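Local coordinates for protein carbohydrate deacetylase Agd3 (Neosartorya fumigata, PDB 6NWZ) that is a zinc-binding fungal carbohydrate deacetylase that probably removes N-acetyl groups from galactosaminogalactan, an exopolysaccharide, and is required for biofilm formation, at residues 145-150 against 227-232; 161-166 against 581-586; 308-313 against 363-368; 356-361 against 411-416. One frame throughout, in Å; residues are numbered along the deposited sequence.

Interaction 1 of 4, residues 145-150 against 227-232; sequences LSFTDT and NYLQHA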
loop_
_atom_site.group_PDB
_atom_site.type_symbol
_atom_site.label_atom_id
_atom_site.label_comp_id
_atom_site.label_asym_id
_atom_site.label_seq_id
_atom_site.Cartn_x
_atom_site.Cartn_y
_atom_site.Cartn_z
ATOM N N LEU A 145 23.359 -0.824 2.937
ATOM C CA LEU A 145 23.059 -0.068 4.144
ATOM C C LEU A 145 22.205 -0.929 5.061
ATOM O O LEU A 145 21.355 -1.689 4.591
ATOM C CB LEU A 145 22.328 1.238 3.799
ATOM C CG LEU A 145 21.495 1.958 4.862
ATOM C CD1 LEU A 145 22.383 2.500 5.948
ATOM C CD2 LEU A 145 20.707 3.081 4.234
ATOM N N SER A 146 22.432 -0.815 6.368
ATOM C CA SER A 146 21.662 -1.604 7.318
ATOM C C SER A 146 21.645 -0.906 8.668
ATOM O O SER A 146 22.608 -0.234 9.045
ATOM C CB SER A 146 22.243 -3.008 7.478
ATOM O OG SER A 146 23.458 -2.938 8.200
ATOM N N PHE A 147 20.542 -1.085 9.395
ATOM C CA PHE A 147 20.471 -0.633 10.777
ATOM C C PHE A 147 21.298 -1.549 11.666
ATOM O O PHE A 147 21.166 -2.776 11.603
ATOM C CB PHE A 147 19.023 -0.601 11.266
ATOM C CG PHE A 147 18.235 0.562 10.744
ATOM C CD1 PHE A 147 18.516 1.851 11.169
ATOM C CD2 PHE A 147 17.217 0.369 9.827
ATOM C CE1 PHE A 147 17.797 2.924 10.685
ATOM C CE2 PHE A 147 16.495 1.436 9.341
ATOM C CZ PHE A 147 16.786 2.715 9.769
ATOM N N THR A 148 22.157 -0.955 12.493
ATOM C CA THR A 148 22.967 -1.718 13.427
ATOM C C THR A 148 22.455 -1.637 14.858
ATOM O O THR A 148 22.892 -2.425 15.703
ATOM C CB THR A 148 24.420 -1.244 13.377
ATOM O OG1 THR A 148 24.475 0.161 13.651
ATOM C CG2 THR A 148 25.000 -1.510 12.003
ATOM N N ASP A 149 21.537 -0.718 15.144
ATOM C CA ASP A 149 20.983 -0.582 16.486
ATOM C C ASP A 149 19.599 0.039 16.348
ATOM O O ASP A 149 19.474 1.197 15.936
ATOM C CB ASP A 149 21.897 0.265 17.370
ATOM C CG ASP A 149 21.420 0.342 18.813
ATOM O OD1 ASP A 149 20.426 -0.328 19.168
ATOM O OD2 ASP A 149 22.048 1.083 19.598
ATOM N N THR A 150 18.568 -0.737 16.675
ATOM C CA THR A 150 17.187 -0.279 16.634
ATOM C C THR A 150 16.595 -0.106 18.026
ATOM O O THR A 150 15.374 0.031 18.155
ATOM C CB THR A 150 16.330 -1.250 15.819
ATOM O OG1 THR A 150 16.358 -2.549 16.429
ATOM C CG2 THR A 150 16.862 -1.356 14.407
ATOM N N ASN A 227 11.528 4.471 1.660
ATOM C CA ASN A 227 10.302 4.063 2.337
ATOM C C ASN A 227 10.561 3.065 3.459
ATOM O O ASN A 227 9.718 2.929 4.352
ATOM C CB ASN A 227 9.315 3.469 1.330
ATOM C CG ASN A 227 8.638 4.530 0.490
ATOM O OD1 ASN A 227 7.564 5.020 0.840
ATOM N ND2 ASN A 227 9.262 4.892 -0.624
ATOM N N TYR A 228 11.695 2.363 3.428
ATOM C CA TYR A 228 12.077 1.495 4.537
ATOM C C TYR A 228 12.660 2.299 5.692
ATOM O O TYR A 228 12.298 2.088 6.854
ATOM C CB TYR A 228 13.088 0.452 4.061
ATOM C CG TYR A 228 13.704 -0.390 5.162
ATOM C CD1 TYR A 228 12.939 -1.306 5.869
ATOM C CD2 TYR A 228 15.057 -0.290 5.476
ATOM C CE1 TYR A 228 13.492 -2.088 6.864
ATOM C CE2 TYR A 228 15.622 -1.073 6.475
ATOM C CZ TYR A 228 14.830 -1.971 7.166
ATOM O OH TYR A 228 15.362 -2.765 8.163
ATOM N N LEU A 229 13.567 3.227 5.381
ATOM C CA LEU A 229 14.253 3.976 6.425
ATOM C C LEU A 229 13.300 4.876 7.197
ATOM O O LEU A 229 13.497 5.097 8.397
ATOM C CB LEU A 229 15.381 4.807 5.813
ATOM C CG LEU A 229 16.499 4.050 5.092
ATOM C CD1 LEU A 229 17.513 5.027 4.530
ATOM C CD2 LEU A 229 17.180 3.053 6.021
ATOM N N GLN A 230 12.261 5.394 6.537
ATOM C CA GLN A 230 11.448 6.439 7.152
ATOM C C GLN A 230 10.748 5.949 8.412
ATOM O O GLN A 230 10.416 6.755 9.288
ATOM C CB GLN A 230 10.428 6.968 6.149
ATOM C CG GLN A 230 9.430 5.932 5.684
ATOM C CD GLN A 230 8.460 6.490 4.668
ATOM O OE1 GLN A 230 8.438 7.695 4.408
ATOM N NE2 GLN A 230 7.652 5.613 4.079
ATOM N N HIS A 231 10.527 4.638 8.530
ATOM C CA HIS A 231 9.872 4.102 9.715
ATOM C C HIS A 231 10.748 4.211 10.956
ATOM O O HIS A 231 10.230 4.173 12.078
ATOM C CB HIS A 231 9.467 2.650 9.467
ATOM C CG HIS A 231 8.532 2.486 8.311
ATOM N ND1 HIS A 231 7.210 2.874 8.366
ATOM C CD2 HIS A 231 8.729 1.993 7.066
ATOM C CE1 HIS A 231 6.631 2.618 7.206
ATOM N NE2 HIS A 231 7.531 2.083 6.400
ATOM N N ALA A 232 12.059 4.358 10.784
ATOM C CA ALA A 232 12.926 4.564 11.935
ATOM C C ALA A 232 12.742 5.961 12.515
ATOM O O ALA A 232 12.493 6.116 13.716
ATOM C CB ALA A 232 14.382 4.319 11.543
#

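Interaction 2 of 4, residues 161-166 against 581-586; sequences GATVST and FVRLVD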
loop_
_atom_site.group_PDB
_atom_site.type_symbol
_atom_site.label_atom_id
_atom_site.label_comp_id
_atom_site.label_asym_id
_atom_site.label_seq_id
_atom_site.Cartn_x
_atom_site.Cartn_y
_atom_site.Cartn_z
ATOM N N GLY A 161 20.270 -5.418 11.024
ATOM C CA GLY A 161 21.260 -6.093 10.214
ATOM C C GLY A 161 20.837 -6.418 8.799
ATOM O O GLY A 161 21.687 -6.823 7.995
ATOM N N ALA A 162 19.562 -6.263 8.463
ATOM C CA ALA A 162 19.103 -6.572 7.116
ATOM C C ALA A 162 19.550 -5.473 6.163
ATOM O O ALA A 162 19.254 -4.294 6.386
ATOM C CB ALA A 162 17.584 -6.726 7.096
ATOM N N THR A 163 20.266 -5.855 5.106
ATOM C CA THR A 163 20.856 -4.877 4.202
ATOM C C THR A 163 19.843 -4.408 3.166
ATOM O O THR A 163 19.025 -5.191 2.674
ATOM C CB THR A 163 22.082 -5.462 3.496
ATOM O OG1 THR A 163 21.745 -6.732 2.928
ATOM C CG2 THR A 163 23.240 -5.634 4.468
ATOM N N VAL A 164 19.908 -3.116 2.840
ATOM C CA VAL A 164 19.119 -2.508 1.778
ATOM C C VAL A 164 20.063 -1.747 0.851
ATOM O O VAL A 164 21.241 -1.548 1.151
ATOM C CB VAL A 164 18.016 -1.571 2.317
ATOM C CG1 VAL A 164 16.988 -2.358 3.127
ATOM C CG2 VAL A 164 18.625 -0.446 3.139
ATOM N N SER A 165 19.524 -1.319 -0.286
ATOM C CA SER A 165 20.329 -0.708 -1.334
ATOM C C SER A 165 20.316 0.810 -1.227
ATOM O O SER A 165 19.281 1.417 -0.946
ATOM C CB SER A 165 19.816 -1.125 -2.712
ATOM O OG SER A 165 20.498 -0.420 -3.732
ATOM N N THR A 166 21.479 1.420 -1.460
ATOM C CA THR A 166 21.602 2.870 -1.528
ATOM C C THR A 166 21.785 3.372 -2.949
ATOM O O THR A 166 21.966 4.579 -3.147
ATOM C CB THR A 166 22.777 3.359 -0.673
ATOM O OG1 THR A 166 23.999 2.791 -1.164
ATOM C CG2 THR A 166 22.578 2.971 0.778
ATOM N N PHE A 581 9.532 -8.853 2.448
ATOM C CA PHE A 581 8.870 -8.087 3.497
ATOM C C PHE A 581 9.249 -8.609 4.878
ATOM O O PHE A 581 9.558 -7.827 5.786
ATOM C CB PHE A 581 7.356 -8.142 3.281
ATOM C CG PHE A 581 6.556 -7.375 4.294
ATOM C CD1 PHE A 581 6.270 -6.034 4.099
ATOM C CD2 PHE A 581 6.057 -8.007 5.426
ATOM C CE1 PHE A 581 5.518 -5.327 5.027
ATOM C CE2 PHE A 581 5.309 -7.308 6.357
ATOM C CZ PHE A 581 5.038 -5.966 6.154
ATOM N N VAL A 582 9.254 -9.933 5.047
ATOM C CA VAL A 582 9.580 -10.516 6.345
ATOM C C VAL A 582 11.063 -10.341 6.663
ATOM O O VAL A 582 11.449 -10.254 7.835
ATOM C CB VAL A 582 9.141 -11.993 6.378
ATOM C CG1 VAL A 582 9.723 -12.701 7.577
ATOM C CG2 VAL A 582 7.619 -12.085 6.415
ATOM N N ARG A 583 11.914 -10.248 5.638
ATOM C CA ARG A 583 13.336 -10.024 5.879
ATOM C C ARG A 583 13.610 -8.633 6.443
ATOM O O ARG A 583 14.586 -8.448 7.181
ATOM C CB ARG A 583 14.121 -10.226 4.589
ATOM C CG ARG A 583 15.607 -10.040 4.759
ATOM C CD ARG A 583 16.324 -10.172 3.437
ATOM N NE ARG A 583 16.217 -8.972 2.611
ATOM C CZ ARG A 583 17.070 -7.954 2.670
ATOM N NH1 ARG A 583 18.086 -7.983 3.525
ATOM N NH2 ARG A 583 16.909 -6.905 1.876
ATOM N N LEU A 584 12.767 -7.651 6.117
ATOM C CA LEU A 584 12.978 -6.262 6.513
ATOM C C LEU A 584 12.269 -5.876 7.807
ATOM O O LEU A 584 12.856 -5.173 8.635
ATOM C CB LEU A 584 12.524 -5.324 5.391
ATOM C CG LEU A 584 13.215 -5.512 4.039
ATOM C CD1 LEU A 584 12.594 -4.600 3.004
ATOM C CD2 LEU A 584 14.712 -5.260 4.151
ATOM N N VAL A 585 11.017 -6.304 8.002
ATOM C CA VAL A 585 10.211 -5.904 9.147
ATOM C C VAL A 585 9.577 -7.143 9.772
ATOM O O VAL A 585 9.556 -8.224 9.182
ATOM C CB VAL A 585 9.117 -4.890 8.760
ATOM C CG1 VAL A 585 9.729 -3.657 8.115
ATOM C CG2 VAL A 585 8.130 -5.536 7.817
ATOM N N ASP A 586 9.048 -6.972 10.986
ATOM C CA ASP A 586 8.299 -8.032 11.650
ATOM C C ASP A 586 6.800 -7.745 11.686
ATOM O O ASP A 586 6.065 -8.388 12.442
ATOM C CB ASP A 586 8.823 -8.274 13.066
ATOM C CG ASP A 586 8.711 -7.051 13.953
ATOM O OD1 ASP A 586 7.591 -6.748 14.422
ATOM O OD2 ASP A 586 9.744 -6.387 14.175
#

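Interaction 3 of 4, residues 308-313 against 363-368; sequences GNIEQS and ACTQLD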
loop_
_atom_site.group_PDB
_atom_site.type_symbol
_atom_site.label_atom_id
_atom_site.label_comp_id
_atom_site.label_asym_id
_atom_site.label_seq_id
_atom_site.Cartn_x
_atom_site.Cartn_y
_atom_site.Cartn_z
ATOM N N GLY A 308 -18.388 -18.078 -18.127
ATOM C CA GLY A 308 -17.369 -19.080 -18.381
ATOM C C GLY A 308 -17.725 -20.437 -17.807
ATOM O O GLY A 308 -17.265 -21.470 -18.306
ATOM N N ASN A 309 -18.542 -20.456 -16.752
ATOM C CA ASN A 309 -19.017 -21.723 -16.207
ATOM C C ASN A 309 -20.062 -22.355 -17.118
ATOM O O ASN A 309 -20.036 -23.569 -17.353
ATOM C CB ASN A 309 -19.577 -21.503 -14.801
ATOM C CG ASN A 309 -20.298 -22.720 -14.262
ATOM O OD1 ASN A 309 -21.480 -22.657 -13.932
ATOM N ND2 ASN A 309 -19.589 -23.837 -14.175
ATOM N N ILE A 310 -20.979 -21.549 -17.654
ATOM C CA ILE A 310 -22.011 -22.095 -18.530
ATOM C C ILE A 310 -21.402 -22.566 -19.844
ATOM O O ILE A 310 -21.795 -23.605 -20.387
ATOM C CB ILE A 310 -23.124 -21.056 -18.760
ATOM C CG1 ILE A 310 -23.643 -20.513 -17.424
ATOM C CG2 ILE A 310 -24.260 -21.666 -19.572
ATOM C CD1 ILE A 310 -24.300 -21.556 -16.546
ATOM N N GLU A 311 -20.434 -21.815 -20.379
ATOM C CA GLU A 311 -19.847 -22.185 -21.664
ATOM C C GLU A 311 -19.053 -23.481 -21.555
ATOM O O GLU A 311 -19.076 -24.308 -22.474
ATOM C CB GLU A 311 -18.966 -21.053 -22.192
ATOM C CG GLU A 311 -19.738 -19.801 -22.575
ATOM C CD GLU A 311 -18.951 -18.883 -23.494
ATOM O OE1 GLU A 311 -19.496 -18.485 -24.547
ATOM O OE2 GLU A 311 -17.789 -18.568 -23.164
ATOM N N GLN A 312 -18.352 -23.679 -20.438
ATOM C CA GLN A 312 -17.623 -24.927 -20.243
ATOM C C GLN A 312 -18.575 -26.114 -20.146
ATOM O O GLN A 312 -18.344 -27.151 -20.776
ATOM C CB GLN A 312 -16.744 -24.829 -18.996
ATOM C CG GLN A 312 -16.064 -26.132 -18.615
ATOM C CD GLN A 312 -15.143 -26.659 -19.704
ATOM O OE1 GLN A 312 -14.130 -26.041 -20.029
ATOM N NE2 GLN A 312 -15.494 -27.810 -20.273
ATOM N N SER A 313 -19.655 -25.978 -19.371
ATOM C CA SER A 313 -20.641 -27.051 -19.296
ATOM C C SER A 313 -21.265 -27.328 -20.655
ATOM O O SER A 313 -21.590 -28.480 -20.966
ATOM C CB SER A 313 -21.729 -26.701 -18.283
ATOM O OG SER A 313 -21.201 -26.644 -16.972
ATOM N N ALA A 363 -27.952 -28.314 -12.297
ATOM C CA ALA A 363 -27.317 -29.456 -12.949
ATOM C C ALA A 363 -26.454 -29.024 -14.127
ATOM O O ALA A 363 -25.418 -29.642 -14.394
ATOM C CB ALA A 363 -28.375 -30.456 -13.410
ATOM N N CYS A 364 -26.864 -27.974 -14.842
ATOM C CA CYS A 364 -26.017 -27.417 -15.892
ATOM C C CYS A 364 -24.673 -26.966 -15.334
ATOM O O CYS A 364 -23.615 -27.357 -15.841
ATOM C CB CYS A 364 -26.719 -26.243 -16.573
ATOM S SG CYS A 364 -25.573 -25.148 -17.451
ATOM N N THR A 365 -24.697 -26.135 -14.287
ATOM C CA THR A 365 -23.456 -25.598 -13.736
ATOM C C THR A 365 -22.559 -26.701 -13.187
ATOM O O THR A 365 -21.330 -26.588 -13.255
ATOM C CB THR A 365 -23.762 -24.572 -12.641
ATOM O OG1 THR A 365 -24.377 -25.225 -11.524
ATOM C CG2 THR A 365 -24.693 -23.488 -13.165
ATOM N N GLN A 366 -23.147 -27.775 -12.656
ATOM C CA GLN A 366 -22.375 -28.859 -12.061
ATOM C C GLN A 366 -21.566 -29.659 -13.081
ATOM O O GLN A 366 -20.669 -30.405 -12.674
ATOM C CB GLN A 366 -23.302 -29.802 -11.290
ATOM C CG GLN A 366 -24.023 -29.159 -10.117
ATOM C CD GLN A 366 -23.097 -28.825 -8.966
ATOM O OE1 GLN A 366 -22.012 -29.392 -8.842
ATOM N NE2 GLN A 366 -23.522 -27.900 -8.113
ATOM N N LEU A 367 -21.851 -29.532 -14.382
ATOM C CA LEU A 367 -21.074 -30.253 -15.388
ATOM C C LEU A 367 -19.643 -29.741 -15.518
ATOM O O LEU A 367 -18.835 -30.387 -16.195
ATOM C CB LEU A 367 -21.767 -30.180 -16.750
ATOM C CG LEU A 367 -23.145 -30.832 -16.849
ATOM C CD1 LEU A 367 -23.668 -30.774 -18.277
ATOM C CD2 LEU A 367 -23.087 -32.264 -16.351
ATOM N N ASP A 368 -19.317 -28.608 -14.898
ATOM C CA ASP A 368 -17.971 -28.041 -14.914
ATOM C C ASP A 368 -17.204 -28.552 -13.697
ATOM O O ASP A 368 -17.580 -28.261 -12.556
ATOM C CB ASP A 368 -18.050 -26.514 -14.903
ATOM C CG ASP A 368 -16.727 -25.835 -15.234
ATOM O OD1 ASP A 368 -15.648 -26.405 -14.960
ATOM O OD2 ASP A 368 -16.775 -24.712 -15.780
#

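Interaction 4 of 4, residues 356-361 against 411-416; sequences TTYDWT and QAWLKQ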
loop_
_atom_site.group_PDB
_atom_site.type_symbol
_atom_site.label_atom_id
_atom_site.label_comp_id
_atom_site.label_asym_id
_atom_site.label_seq_id
_atom_site.Cartn_x
_atom_site.Cartn_y
_atom_site.Cartn_z
ATOM N N THR A 356 -33.539 -13.207 -21.098
ATOM C CA THR A 356 -33.752 -11.949 -20.393
ATOM C C THR A 356 -33.421 -12.042 -18.911
ATOM O O THR A 356 -33.235 -11.005 -18.264
ATOM C CB THR A 356 -35.204 -11.480 -20.559
ATOM O OG1 THR A 356 -36.095 -12.427 -19.957
ATOM C CG2 THR A 356 -35.551 -11.339 -22.032
ATOM N N THR A 357 -33.334 -13.255 -18.372
ATOM C CA THR A 357 -33.049 -13.484 -16.963
ATOM C C THR A 357 -32.218 -14.754 -16.848
ATOM O O THR A 357 -32.371 -15.679 -17.650
ATOM C CB THR A 357 -34.354 -13.587 -16.153
ATOM O OG1 THR A 357 -34.975 -12.297 -16.088
ATOM C CG2 THR A 357 -34.109 -14.097 -14.737
ATOM N N TYR A 358 -31.307 -14.776 -15.875
ATOM C CA TYR A 358 -30.540 -15.984 -15.600
ATOM C C TYR A 358 -31.480 -17.161 -15.383
ATOM O O TYR A 358 -32.296 -17.151 -14.457
ATOM C CB TYR A 358 -29.648 -15.784 -14.373
ATOM C CG TYR A 358 -28.730 -16.958 -14.113
ATOM C CD1 TYR A 358 -29.157 -18.046 -13.365
ATOM C CD2 TYR A 358 -27.438 -16.984 -14.627
ATOM C CE1 TYR A 358 -28.327 -19.125 -13.133
ATOM C CE2 TYR A 358 -26.599 -18.060 -14.399
ATOM C CZ TYR A 358 -27.050 -19.129 -13.651
ATOM O OH TYR A 358 -26.227 -20.207 -13.415
ATOM N N ASP A 359 -31.363 -18.180 -16.244
ATOM C CA ASP A 359 -32.314 -19.286 -16.245
ATOM C C ASP A 359 -31.631 -20.631 -16.449
ATOM O O ASP A 359 -32.225 -21.546 -17.029
ATOM C CB ASP A 359 -33.384 -19.087 -17.322
ATOM C CG ASP A 359 -32.793 -18.810 -18.701
ATOM O OD1 ASP A 359 -31.603 -19.120 -18.934
ATOM O OD2 ASP A 359 -33.527 -18.268 -19.556
ATOM N N TRP A 360 -30.395 -20.776 -15.991
ATOM C CA TRP A 360 -29.674 -22.025 -16.177
ATOM C C TRP A 360 -29.840 -22.928 -14.960
ATOM O O TRP A 360 -30.002 -22.461 -13.829
ATOM C CB TRP A 360 -28.191 -21.762 -16.450
ATOM C CG TRP A 360 -27.929 -21.278 -17.847
ATOM C CD1 TRP A 360 -27.803 -22.047 -18.970
ATOM C CD2 TRP A 360 -27.769 -19.918 -18.273
ATOM N NE1 TRP A 360 -27.573 -21.250 -20.066
ATOM C CE2 TRP A 360 -27.547 -19.939 -19.665
ATOM C CE3 TRP A 360 -27.792 -18.685 -17.613
ATOM C CZ2 TRP A 360 -27.348 -18.776 -20.408
ATOM C CZ3 TRP A 360 -27.593 -17.529 -18.353
ATOM C CH2 TRP A 360 -27.375 -17.585 -19.736
ATOM N N THR A 361 -29.804 -24.232 -15.211
ATOM C CA THR A 361 -30.024 -25.230 -14.178
ATOM C C THR A 361 -28.803 -25.371 -13.278
ATOM O O THR A 361 -27.665 -25.144 -13.697
ATOM C CB THR A 361 -30.342 -26.583 -14.814
ATOM O OG1 THR A 361 -31.325 -26.400 -15.838
ATOM C CG2 THR A 361 -30.876 -27.563 -13.777
ATOM N N GLN A 411 -24.720 -11.967 -10.451
ATOM C CA GLN A 411 -25.219 -12.020 -9.081
ATOM C C GLN A 411 -26.092 -13.251 -8.869
ATOM O O GLN A 411 -25.958 -13.953 -7.859
ATOM C CB GLN A 411 -26.001 -10.746 -8.749
ATOM C CG GLN A 411 -25.150 -9.492 -8.638
ATOM C CD GLN A 411 -25.979 -8.219 -8.582
ATOM O OE1 GLN A 411 -25.549 -7.206 -8.027
ATOM N NE2 GLN A 411 -27.171 -8.262 -9.166
ATOM N N ALA A 412 -26.997 -13.525 -9.813
ATOM C CA ALA A 412 -27.857 -14.697 -9.693
ATOM C C ALA A 412 -27.044 -15.980 -9.778
ATOM O O ALA A 412 -27.325 -16.949 -9.063
ATOM C CB ALA A 412 -28.937 -14.673 -10.772
ATOM N N TRP A 413 -26.030 -16.000 -10.645
ATOM C CA TRP A 413 -25.154 -17.162 -10.737
ATOM C C TRP A 413 -24.384 -17.375 -9.438
ATOM O O TRP A 413 -24.289 -18.507 -8.946
ATOM C CB TRP A 413 -24.199 -16.999 -11.920
ATOM C CG TRP A 413 -23.172 -18.084 -12.017
ATOM C CD1 TRP A 413 -23.342 -19.332 -12.546
ATOM C CD2 TRP A 413 -21.812 -18.017 -11.575
ATOM N NE1 TRP A 413 -22.170 -20.048 -12.457
ATOM C CE2 TRP A 413 -21.215 -19.261 -11.867
ATOM C CE3 TRP A 413 -21.041 -17.026 -10.962
ATOM C CZ2 TRP A 413 -19.885 -19.539 -11.564
ATOM C CZ3 TRP A 413 -19.718 -17.304 -10.664
ATOM C CH2 TRP A 413 -19.154 -18.550 -10.964
ATOM N N LEU A 414 -23.832 -16.302 -8.865
ATOM C CA LEU A 414 -23.141 -16.425 -7.583
ATOM C C LEU A 414 -24.077 -16.910 -6.485
ATOM O O LEU A 414 -23.636 -17.582 -5.547
ATOM C CB LEU A 414 -22.519 -15.086 -7.186
ATOM C CG LEU A 414 -21.251 -14.660 -7.926
ATOM C CD1 LEU A 414 -20.912 -13.204 -7.632
ATOM C CD2 LEU A 414 -20.100 -15.565 -7.536
ATOM N N LYS A 415 -25.365 -16.576 -6.579
ATOM C CA LYS A 415 -26.324 -17.002 -5.568
ATOM C C LYS A 415 -26.734 -18.456 -5.776
ATOM O O LYS A 415 -26.762 -19.241 -4.822
ATOM C CB LYS A 415 -27.546 -16.081 -5.585
ATOM C CG LYS A 415 -28.678 -16.511 -4.656
ATOM C CD LYS A 415 -29.797 -15.476 -4.630
ATOM C CE LYS A 415 -31.091 -16.060 -4.079
ATOM N NZ LYS A 415 -30.909 -16.643 -2.725
ATOM N N GLN A 416 -27.050 -18.831 -7.021
ATOM C CA GLN A 416 -27.451 -20.208 -7.303
ATOM C C GLN A 416 -26.320 -21.178 -7.004
ATOM O O GLN A 416 -26.542 -22.252 -6.431
ATOM C CB GLN A 416 -27.886 -20.347 -8.765
ATOM C CG GLN A 416 -28.030 -21.798 -9.226
ATOM C CD GLN A 416 -28.337 -21.939 -10.708
ATOM O OE1 GLN A 416 -27.503 -21.632 -11.561
ATOM N NE2 GLN A 416 -29.534 -22.422 -11.020
#

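Interaction 1 of 4, residues 145-150 against 227-232
Phe147 and Leu145, alternate residues of strand 144-147, press against Leu229, Tyr228 and Ala232 of helix 224-237, a buried helix-on-strand packing within the region assigned to the CBM87 carbohydrate-binding family. No hydrogen bond joins the two segments; apolar side chains carry the contact. Phe147 is at its centre, touching all three helix residues. Its phenyl ring brings its far end to the helix, CZ approaching Ala232 CB at 3.4 Å. Tyr228 slides past it in the opposite direction, its CE2 at the phenyl edge; the two rings are inclined at 55° and their centroids stand 5.9 Å apart. Leu229 reaches both strand residues: CD1 meets Leu145 CD2 tip to tip at 3.8 Å, and CD2 turns to Phe147 CE2, 3.8 Å away. That fork is presented to the strand by a chi1 of -61°, with CG anti to the carbonyl carbon.

Around this first shell, Ala186 of strand 182-188 touches both Leu145 and Phe147, and Val164 touches Leu145 and Tyr228. On the helix, His231 forms hydrogen bonds through ND1 to Tyr47 OH and through NE2 to Leu536 O, tying the helix to two further parts of the chain. The helix is kinked here, with Ala232 N bonding three residues back to Leu229 O, 2.9 Å away.

Interaction 2 of 4, residues 161-166 against 581-586
Arg583 grips the backbone carbonyl of Thr163 end-on, with NH1 and NH2 both directed at the same oxygen. The shorter bond, 2.8 Å from NH2 to Thr163 O, runs nearly along the C=O axis with an N-H...O angle of 153°. The other, 3.1 Å from NH1 to Thr163 O, is more bent and falls on a lone pair in the carbonyl plane. The oxygen itself lies almost in the guanidinium plane, so the flat group meets it edge-on. Arg583 NH2 also forms a salt bridge with Glu580 OE2, three residues earlier in the chain, which would be expected to offset the charge of the guanidinium.

The arginine chain is extended as far as CD and then bends at chi3 (78°), which swings the guanidinium across the neighbouring Leu584, whose CD2 sits over one of its faces, toward the rim. The contact joins two family regions more than 400 residues apart in the chain: the last turn of helix 569-584, in the region of the deacetylase family, meets the stretch leading into strand 164-165, in the region of the CBM87 family.

Apolar groups fill in beside the polar grip. Ala162 CB points at the helix end, 3.5 Å from Arg583 O and 3.8 Å from Arg583 NH1. Val164 CG1 packs on Leu584 CD2 at 3.8 Å, and Leu584 in turn touches Tyr228 of helix 224-237. Leu584 also reaches Leu536 of helix 520-536, while Lys159 NZ bonds to Val582 O.

Interaction 3 of 4, residues 308-313 against 363-368
The end of helix 306-313 lies beside helix 362-366 and the residues that follow it, with Ser313 CA and Leu367 CA only 5.1 Å apart. Ser313 OG gives a hydrogen bond to Cys364 O at 2.8 Å, tilted from the carbonyl plane; Leu367 N reaches this oxygen from the opposite face, so the carbonyl of Cys364 is held from two sides. A chi1 of 170° sends the Asn309 amide past its own helix toward 363-368. Its ND2 makes weak bonds to Thr365 O and to Asp368 OD2, each 3.4 Å from ND2, whereas OD1 accepts the stronger bond from Trp413 NE1, so both ends of the amide are engaged. The amide and the Asp368 carboxylate are turned only 19° apart.

The principal partner of Asp368 OD2 is Arg272, in a salt bridge to which the Asn309 bond is a weak addition, and Gln312 CB lies against that oxygen. Ile310 CD1 packs against Cys364 SG. Asp368 OD1 accepts from Leu370 N, making Asp368 the N-cap of helix 369-375: the arrangement is a helix-to-helix junction in the deacetylase region, fastened by the Cys364-Cys323 disulfide, with helix 306-313 packed alongside.

Interaction 4 of 4, residues 356-361 against 411-416
This is a partly buried contact of mixed character, in which the loop preceding helix 362-366 lies against helix 400-417 and Tyr358 provides most of the loop's side of the contact. Tyr358 CB rests on Ala412 CB at 3.8 Å, and the ring, carried toward the helix by a chi1 of -175°, runs across the helix surface. One ring face is met by the Trp413 backbone, while Trp360 CE3 of the loop itself covers the opposite face, 3.4 Å from the plane. The phenol CE2 also touches Trp413 CB at 3.6 Å, and the indole offers its CD1 edge to Tyr358 OH.

Gln416 ties both loop residues together. Its extended chain brings the amide crosswise to the tyrosine, the planes 74° apart; OE1 accepts from Tyr358 OH at 2.7 Å, and NE2 donates to Trp360 O at 2.8 Å, in a nearly straight bond (167°). Trp360 is further fixed through NE1 by Gly326 O, and Trp413 stacks edge-to-face with Phe258. The helix follows the segment carrying His388 and His392, which with Asp256 bind zinc; the Trp413 side chain lies about 8 Å from that of His388, and an Asp-His-His site of this kind is familiar from polysaccharide deacetylases.

How the interactions relate
From the N terminus, interaction 1 closes a loop of 76 residues by returning helix 224-237 to strand 144-147. Interaction 2 starts inside that loop, at 161-166, and ends far downstream at 581-586, so the two cross; they meet where strands 144-147 and 164-165 pair antiparallel. Interaction 2 joins the CBM87 region to the deacetylase region, while interaction 1 stays within the former. Interactions 3 and 4 both nest within the long loop of interaction 2 and cross, because their segments alternate: 308-313, 356-361, 363-368, 411-416. Their centres are about 12 Å apart, linking helices 306-313, 362-366 and 400-417, whereas interactions 1 and 3 have centres about 53 Å apart.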